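Putative phenazine biosynthesis PhzC/PhzF protein (Clostridium difficile, PDB 4DUN) probably acts as an isomerase, as a member of the PhzF family. Local coordinates at residues N152-Q155 and E156-Y160; I211-W214 and S215-G219. One frame throughout, in Å; residues are numbered along the deposited sequence. Where two conformers were deposited one is given.

Contact 1 of 2, residues N152-Q155 and E156-Y160; sequences NSEQ and EVINY
The backbone N of E156 is held by S153: OG of S153 accepts from it at 3.0 Å. The carbonyl O of S153 adds a weak, bent bond to the same N-H. S153 is the N-cap of helix 154-159. Its OG sits between the backbone N and the carbonyl carbon (chi1 70°), which turns it back over the first turn. The E156 side chain also reaches back past the cap. Its OE1 accepts from N of N152 at 3.1 Å, met from above the carboxylate plane. The carboxylate lies alongside CB of N152, while OD1 of N152 bonds to S139.

Between Q155 and N159, one turn apart, NE2 of Q155 gives a fairly straight bond to OD1 of N159, 3.0 Å long. The oxygen lies in the amide plane of Q155, but the donor stands above the carbonyl plane of N159. The bend of Q155 at chi2 (56°) brings its amide round to N159. CG of E154 touches CD1 of I158 at 3.9 Å, and the E154 carboxylate reaches S183. The helix follows strand 147-150. V157 packs on I178 and A180 of strand 176-181, while E154 and I158 rest on L228.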
ATOM      1  N   ASN A 152      29.988 -10.049  -9.634  1.00 25.58           N
ATOM      2  CA  ASN A 152      31.404  -9.712  -9.488  1.00 25.79           C
ATOM      3  C   ASN A 152      31.703  -8.489  -8.610  1.00 26.06           C
ATOM      4  O   ASN A 152      32.872  -8.256  -8.295  1.00 25.50           O
ATOM      5  CB  ASN A 152      32.031  -9.534 -10.867  1.00 31.00           C
ATOM      6  CG  ASN A 152      32.254 -10.851 -11.568  1.00 67.23           C
ATOM      7  OD1 ASN A 152      33.005 -11.714 -11.096  1.00 68.02           O
ATOM      8  ND2 ASN A 152      31.603 -11.050 -12.704  1.00 60.35           N
ATOM      9  N   SER A 153      30.690  -7.707  -8.216  1.00 21.85           N
ATOM     10  CA  SER A 153      30.911  -6.520  -7.365  1.00 20.23           C
ATOM     11  C   SER A 153      29.613  -6.012  -6.754  1.00 21.87           C
ATOM     12  O   SER A 153      28.542  -6.316  -7.253  1.00 19.15           O
ATOM     13  CB  SER A 153      31.527  -5.382  -8.185  1.00 23.72           C
ATOM     14  OG  SER A 153      30.589  -4.838  -9.107  1.00 23.87           O
ATOM     15  N   GLU A 154      29.724  -5.145  -5.741  1.00 19.02           N
ATOM     16  CA  GLU A 154      28.582  -4.465  -5.152  1.00 19.10           C
ATOM     17  C   GLU A 154      27.919  -3.590  -6.235  1.00 22.58           C
ATOM     18  O   GLU A 154      26.690  -3.580  -6.333  1.00 22.97           O
ATOM     19  CB  GLU A 154      29.040  -3.625  -3.950  1.00 20.70           C
ATOM     20  CG  GLU A 154      27.921  -2.793  -3.355  1.00 24.17           C
ATOM     21  CD  GLU A 154      28.285  -2.071  -2.079  1.00 29.70           C
ATOM     22  OE1 GLU A 154      28.341  -0.825  -2.103  1.00 38.20           O
ATOM     23  OE2 GLU A 154      28.482  -2.746  -1.046  1.00 31.64           O
ATOM     24  N   GLN A 155      28.734  -2.938  -7.106  1.00 19.64           N
ATOM     25  CA  GLN A 155      28.223  -2.117  -8.201  1.00 19.31           C
ATOM     26  C   GLN A 155      27.286  -2.933  -9.109  1.00 22.47           C
ATOM     27  O   GLN A 155      26.225  -2.429  -9.473  1.00 21.79           O
ATOM     28  CB  GLN A 155      29.362  -1.493  -9.038  1.00 21.51           C
ATOM     29  CG  GLN A 155      28.876  -0.341  -9.927  1.00 29.82           C
ATOM     30  CD  GLN A 155      28.188   0.748  -9.126  1.00 39.33           C
ATOM     31  OE1 GLN A 155      28.765   1.323  -8.199  1.00 35.27           O
ATOM     32  NE2 GLN A 155      26.920   1.014  -9.427  1.00 29.82           N
ATOM     33  N   GLU A 156      27.652  -4.185  -9.432  1.00 20.48           N
ATOM     34  CA  GLU A 156      26.809  -5.032 -10.294  1.00 20.85           C
ATOM     35  C   GLU A 156      25.473  -5.368  -9.603  1.00 22.76           C
ATOM     36  O   GLU A 156      24.425  -5.363 -10.267  1.00 22.63           O
ATOM     37  CB  GLU A 156      27.540  -6.311 -10.713  1.00 22.00           C
ATOM     38  CG  GLU A 156      28.538  -6.084 -11.833  1.00 27.92           C
ATOM     39  CD  GLU A 156      29.090  -7.348 -12.462  1.00 42.77           C
ATOM     40  OE1 GLU A 156      28.762  -8.456 -11.977  1.00 41.26           O
ATOM     41  OE2 GLU A 156      29.826  -7.229 -13.468  1.00 44.05           O
ATOM     42  N   VAL A 157      25.498  -5.543  -8.270  1.00 18.83           N
ATOM     43  CA  VAL A 157      24.290  -5.788  -7.459  1.00 18.06           C
ATOM     44  C   VAL A 157      23.394  -4.538  -7.542  1.00 21.86           C
ATOM     45  O   VAL A 157      22.214  -4.663  -7.853  1.00 20.85           O
ATOM     46  CB  VAL A 157      24.639  -6.205  -6.003  1.00 21.01           C
ATOM     47  CG1 VAL A 157      23.400  -6.208  -5.094  1.00 21.16           C
ATOM     48  CG2 VAL A 157      25.305  -7.583  -5.995  1.00 20.37           C
ATOM     49  N   ILE A 158      23.967  -3.345  -7.331  1.00 20.63           N
ATOM     50  CA  ILE A 158      23.238  -2.065  -7.425  1.00 21.56           C
ATOM     51  C   ILE A 158      22.645  -1.885  -8.849  1.00 25.70           C
ATOM     52  O   ILE A 158      21.500  -1.457  -8.975  1.00 24.39           O
ATOM     53  CB  ILE A 158      24.170  -0.873  -7.038  1.00 24.85           C
ATOM     54  CG1 ILE A 158      24.635  -0.973  -5.559  1.00 24.37           C
ATOM     55  CG2 ILE A 158      23.512   0.505  -7.319  1.00 26.80           C
ATOM     56  CD1 ILE A 158      25.853  -0.096  -5.217  1.00 29.94           C
ATOM     57  N   ASN A 159      23.430  -2.193  -9.906  1.00 22.47           N
ATOM     58  CA  ASN A 159      23.025  -1.990 -11.310  1.00 22.72           C
ATOM     59  C   ASN A 159      21.888  -2.875 -11.796  1.00 26.55           C
ATOM     60  O   ASN A 159      21.192  -2.505 -12.749  1.00 27.78           O
ATOM     61  CB  ASN A 159      24.222  -2.215 -12.242  1.00 24.31           C
ATOM     62  CG  ASN A 159      25.268  -1.135 -12.154  1.00 34.90           C
ATOM     63  OD1 ASN A 159      25.077  -0.100 -11.507  1.00 28.17           O
ATOM     64  ND2 ASN A 159      26.402  -1.352 -12.807  1.00 28.55           N
ATOM     65  N   TYR A 160      21.724  -4.047 -11.186  1.00 21.98           N
ATOM     66  CA  TYR A 160      20.730  -5.010 -11.634  1.00 22.16           C
ATOM     67  C   TYR A 160      19.315  -4.431 -11.619  1.00 26.34           C
ATOM     68  O   TYR A 160      18.923  -3.769 -10.667  1.00 25.89           O
ATOM     69  CB  TYR A 160      20.809  -6.257 -10.758  1.00 21.48           C
ATOM     70  CG  TYR A 160      19.998  -7.429 -11.260  1.00 23.36           C
ATOM     71  CD1 TYR A 160      18.696  -7.647 -10.808  1.00 25.02           C
ATOM     72  CD2 TYR A 160      20.560  -8.374 -12.115  1.00 23.99           C
ATOM     73  CE1 TYR A 160      17.947  -8.733 -11.263  1.00 25.09           C
ATOM     74  CE2 TYR A 160      19.838  -9.488 -12.535  1.00 25.56           C
ATOM     75  CZ  TYR A 160      18.530  -9.665 -12.104  1.00 28.10           C
ATOM     76  OH  TYR A 160      17.821 -10.767 -12.505  1.00 24.89           O
TER

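Contact 2 of 2, residues I211-W214 and S215-G219; sequences IPYW and SEKLG
Y213 and K217 meet one turn apart near the C-terminal end of helix 207-218. CG of K217 makes a CH-pi contact over one face of the Y213 ring, 4.0 Å from its centroid. It stands toward the rim of the ring. The K217 chain is bent at chi2 (-75°) and then extended, which brings CE alongside the phenol end. CE lies 3.6 Å from OH of Y213. The lysine thus lays its aliphatic part across the tyrosine.

The tight part of the contact is the aromatic side. CE2 of Y213 stands over the centre of one face of the W214 ring. CE3 of W214 meets CG of L218 at 4.0 Å, and CB of K217 comes equally near; both approach the indole obliquely. Further partners fix these rings. NE1 of W214 bonds to T179 OG1, F187 stacks on the indole, and Y213 meets the ring of Y142.

The backbone is tied by i to i+4 bonds of unequal length. N of S215 to O of I211 is short, 2.8 Å. N of K217 to O of Y213 is longer, 3.3 Å. The helix is kinked at P212, whose N has no bond to the turn before.

The solvent side is looser. E216 and K217 are exposed, and the E216 carboxylate points off from the preceding turn. E216 was modelled in two conformers.

I211, W214 and S215 pack on M223 of strand 222-227. G219, the first residue past the helix, has positive phi, and OG of S215 bonds to K220 O just beyond. This is an amphipathic helix on a beta-sheet, here leading through a short turn into strand 222-227.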
ATOM      1  N   ILE A 211      24.859 -16.517   4.894  1.00 15.61           N
ATOM      2  CA  ILE A 211      25.800 -16.541   6.025  1.00 15.24           C
ATOM      3  C   ILE A 211      26.800 -17.717   5.868  1.00 21.30           C
ATOM      4  O   ILE A 211      27.995 -17.412   5.836  1.00 20.50           O
ATOM      5  CB  ILE A 211      25.106 -16.534   7.401  1.00 17.69           C
ATOM      6  CG1 ILE A 211      24.373 -15.165   7.631  1.00 17.84           C
ATOM      7  CG2 ILE A 211      26.104 -16.853   8.524  1.00 18.67           C
ATOM      8  CD1 ILE A 211      23.431 -15.161   8.861  1.00 19.05           C
ATOM      9  N   PRO A 212      26.403 -19.024   5.752  1.00 18.80           N
ATOM     10  CA  PRO A 212      27.432 -20.075   5.595  1.00 19.47           C
ATOM     11  C   PRO A 212      28.263 -19.861   4.339  1.00 22.93           C
ATOM     12  O   PRO A 212      29.472 -20.096   4.367  1.00 23.40           O
ATOM     13  CB  PRO A 212      26.622 -21.382   5.512  1.00 20.89           C
ATOM     14  CG  PRO A 212      25.224 -20.953   5.135  1.00 24.03           C
ATOM     15  CD  PRO A 212      25.048 -19.611   5.801  1.00 19.78           C
ATOM     16  N   TYR A 213      27.642 -19.398   3.259  1.00 19.61           N
ATOM     17  CA  TYR A 213      28.402 -19.168   2.039  1.00 20.15           C
ATOM     18  C   TYR A 213      29.489 -18.096   2.151  1.00 23.33           C
ATOM     19  O   TYR A 213      30.628 -18.343   1.794  1.00 22.70           O
ATOM     20  CB  TYR A 213      27.490 -18.825   0.860  1.00 21.80           C
ATOM     21  CG  TYR A 213      28.300 -18.438  -0.347  1.00 24.99           C
ATOM     22  CD1 TYR A 213      28.861 -19.403  -1.165  1.00 28.11           C
ATOM     23  CD2 TYR A 213      28.563 -17.115  -0.627  1.00 26.42           C
ATOM     24  CE1 TYR A 213      29.640 -19.049  -2.254  1.00 28.66           C
ATOM     25  CE2 TYR A 213      29.333 -16.752  -1.701  1.00 28.53           C
ATOM     26  CZ  TYR A 213      29.873 -17.717  -2.519  1.00 38.14           C
ATOM     27  OH  TYR A 213      30.650 -17.334  -3.590  1.00 38.16           O
ATOM     28  N   TRP A 214      29.157 -16.935   2.706  1.00 19.51           N
ATOM     29  CA  TRP A 214      30.149 -15.873   2.869  1.00 20.16           C
ATOM     30  C   TRP A 214      31.084 -16.147   4.044  1.00 24.44           C
ATOM     31  O   TRP A 214      32.252 -15.742   3.987  1.00 23.71           O
ATOM     32  CB  TRP A 214      29.476 -14.503   2.971  1.00 18.63           C
ATOM     33  CG  TRP A 214      28.939 -14.027   1.649  1.00 18.92           C
ATOM     34  CD1 TRP A 214      27.629 -13.938   1.274  1.00 20.96           C
ATOM     35  CD2 TRP A 214      29.713 -13.626   0.507  1.00 19.46           C
ATOM     36  NE1 TRP A 214      27.537 -13.440  -0.006  1.00 20.59           N
ATOM     37  CE2 TRP A 214      28.800 -13.278  -0.515  1.00 22.87           C
ATOM     38  CE3 TRP A 214      31.093 -13.524   0.250  1.00 21.68           C
ATOM     39  CZ2 TRP A 214      29.219 -12.838  -1.772  1.00 22.72           C
ATOM     40  CZ3 TRP A 214      31.504 -13.098  -1.002  1.00 23.36           C
ATOM     41  CH2 TRP A 214      30.576 -12.729  -1.987  1.00 23.37           C
ATOM     42  N   SER A 215      30.603 -16.874   5.081  1.00 21.49           N
ATOM     43  CA  SER A 215      31.470 -17.269   6.194  1.00 23.52           C
ATOM     44  C   SER A 215      32.678 -18.079   5.685  1.00 28.53           C
ATOM     45  O   SER A 215      33.795 -17.820   6.124  1.00 29.48           O
ATOM     46  CB  SER A 215      30.706 -18.101   7.218  1.00 25.80           C
ATOM     47  OG  SER A 215      31.588 -18.549   8.232  1.00 32.14           O
ATOM     48  N   GLU A 216      32.441 -19.032   4.765  0.50 27.41           N
ATOM     49  CA  GLU A 216      33.474 -19.879   4.180  0.50 28.24           C
ATOM     50  C   GLU A 216      34.412 -19.059   3.270  0.50 32.20           C
ATOM     51  O   GLU A 216      35.634 -19.204   3.359  0.50 32.26           O
ATOM     52  CB  GLU A 216      32.826 -21.048   3.404  0.50 29.81           C
ATOM     53  CG  GLU A 216      33.804 -22.036   2.773  0.50 39.05           C
ATOM     54  CD  GLU A 216      34.852 -22.651   3.685  0.50 56.57           C
ATOM     55  OE1 GLU A 216      36.039 -22.669   3.286  0.50 56.58           O
ATOM     56  OE2 GLU A 216      34.493 -23.109   4.796  0.50 38.55           O
ATOM     57  N   LYS A 217      33.839 -18.199   2.413  1.00 28.26           N
ATOM     58  CA  LYS A 217      34.590 -17.362   1.470  1.00 28.51           C
ATOM     59  C   LYS A 217      35.473 -16.316   2.153  1.00 32.83           C
ATOM     60  O   LYS A 217      36.586 -16.069   1.690  1.00 34.15           O
ATOM     61  CB  LYS A 217      33.623 -16.643   0.496  1.00 29.33           C
ATOM     62  CG  LYS A 217      32.999 -17.558  -0.564  1.00 45.91           C
ATOM     63  CD  LYS A 217      33.998 -17.945  -1.679  1.00 59.96           C
ATOM     64  CE  LYS A 217      33.539 -19.142  -2.482  1.00 72.00           C
ATOM     65  NZ  LYS A 217      34.517 -19.509  -3.541  1.00 79.43           N
ATOM     66  N   LEU A 218      34.979 -15.705   3.238  1.00 28.56           N
ATOM     67  CA  LEU A 218      35.662 -14.609   3.931  1.00 28.82           C
ATOM     68  C   LEU A 218      36.435 -15.058   5.179  1.00 34.33           C
ATOM     69  O   LEU A 218      37.236 -14.284   5.695  1.00 35.23           O
ATOM     70  CB  LEU A 218      34.643 -13.499   4.305  1.00 27.59           C
ATOM     71  CG  LEU A 218      33.818 -12.881   3.139  1.00 30.28           C
ATOM     72  CD1 LEU A 218      32.808 -11.882   3.651  1.00 28.73           C
ATOM     73  CD2 LEU A 218      34.729 -12.192   2.095  1.00 31.79           C
ATOM     74  N   GLY A 219      36.195 -16.282   5.642  1.00 32.15           N
ATOM     75  CA  GLY A 219      36.819 -16.841   6.841  1.00 33.08           C
ATOM     76  C   GLY A 219      36.411 -16.111   8.107  1.00 34.95           C
ATOM     77  O   GLY A 219      37.250 -15.871   8.978  1.00 36.19           O
TER

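How the contacts relate
Contact 1 comes first along the chain, and contact 2 follows in series. Their centres are about 19 Å apart. Their nearest atoms are about 8 Å apart, so they do not touch. Contact 1 takes in all of the short helix 154-159, with its N-cap and the residue after it. Contact 2 covers the last two turns of helix 207-218 and the residue after it. Strands 147-150, 176-181, 187-193 and 222-227 are paired in succession, and both helices pack against parts of this set. Strand 176-181 meets both, through I178 and A180 at contact 1 and T179 at contact 2. Both contacts lie away from the predicted active-site residue E47, which fits a structural place in the fold.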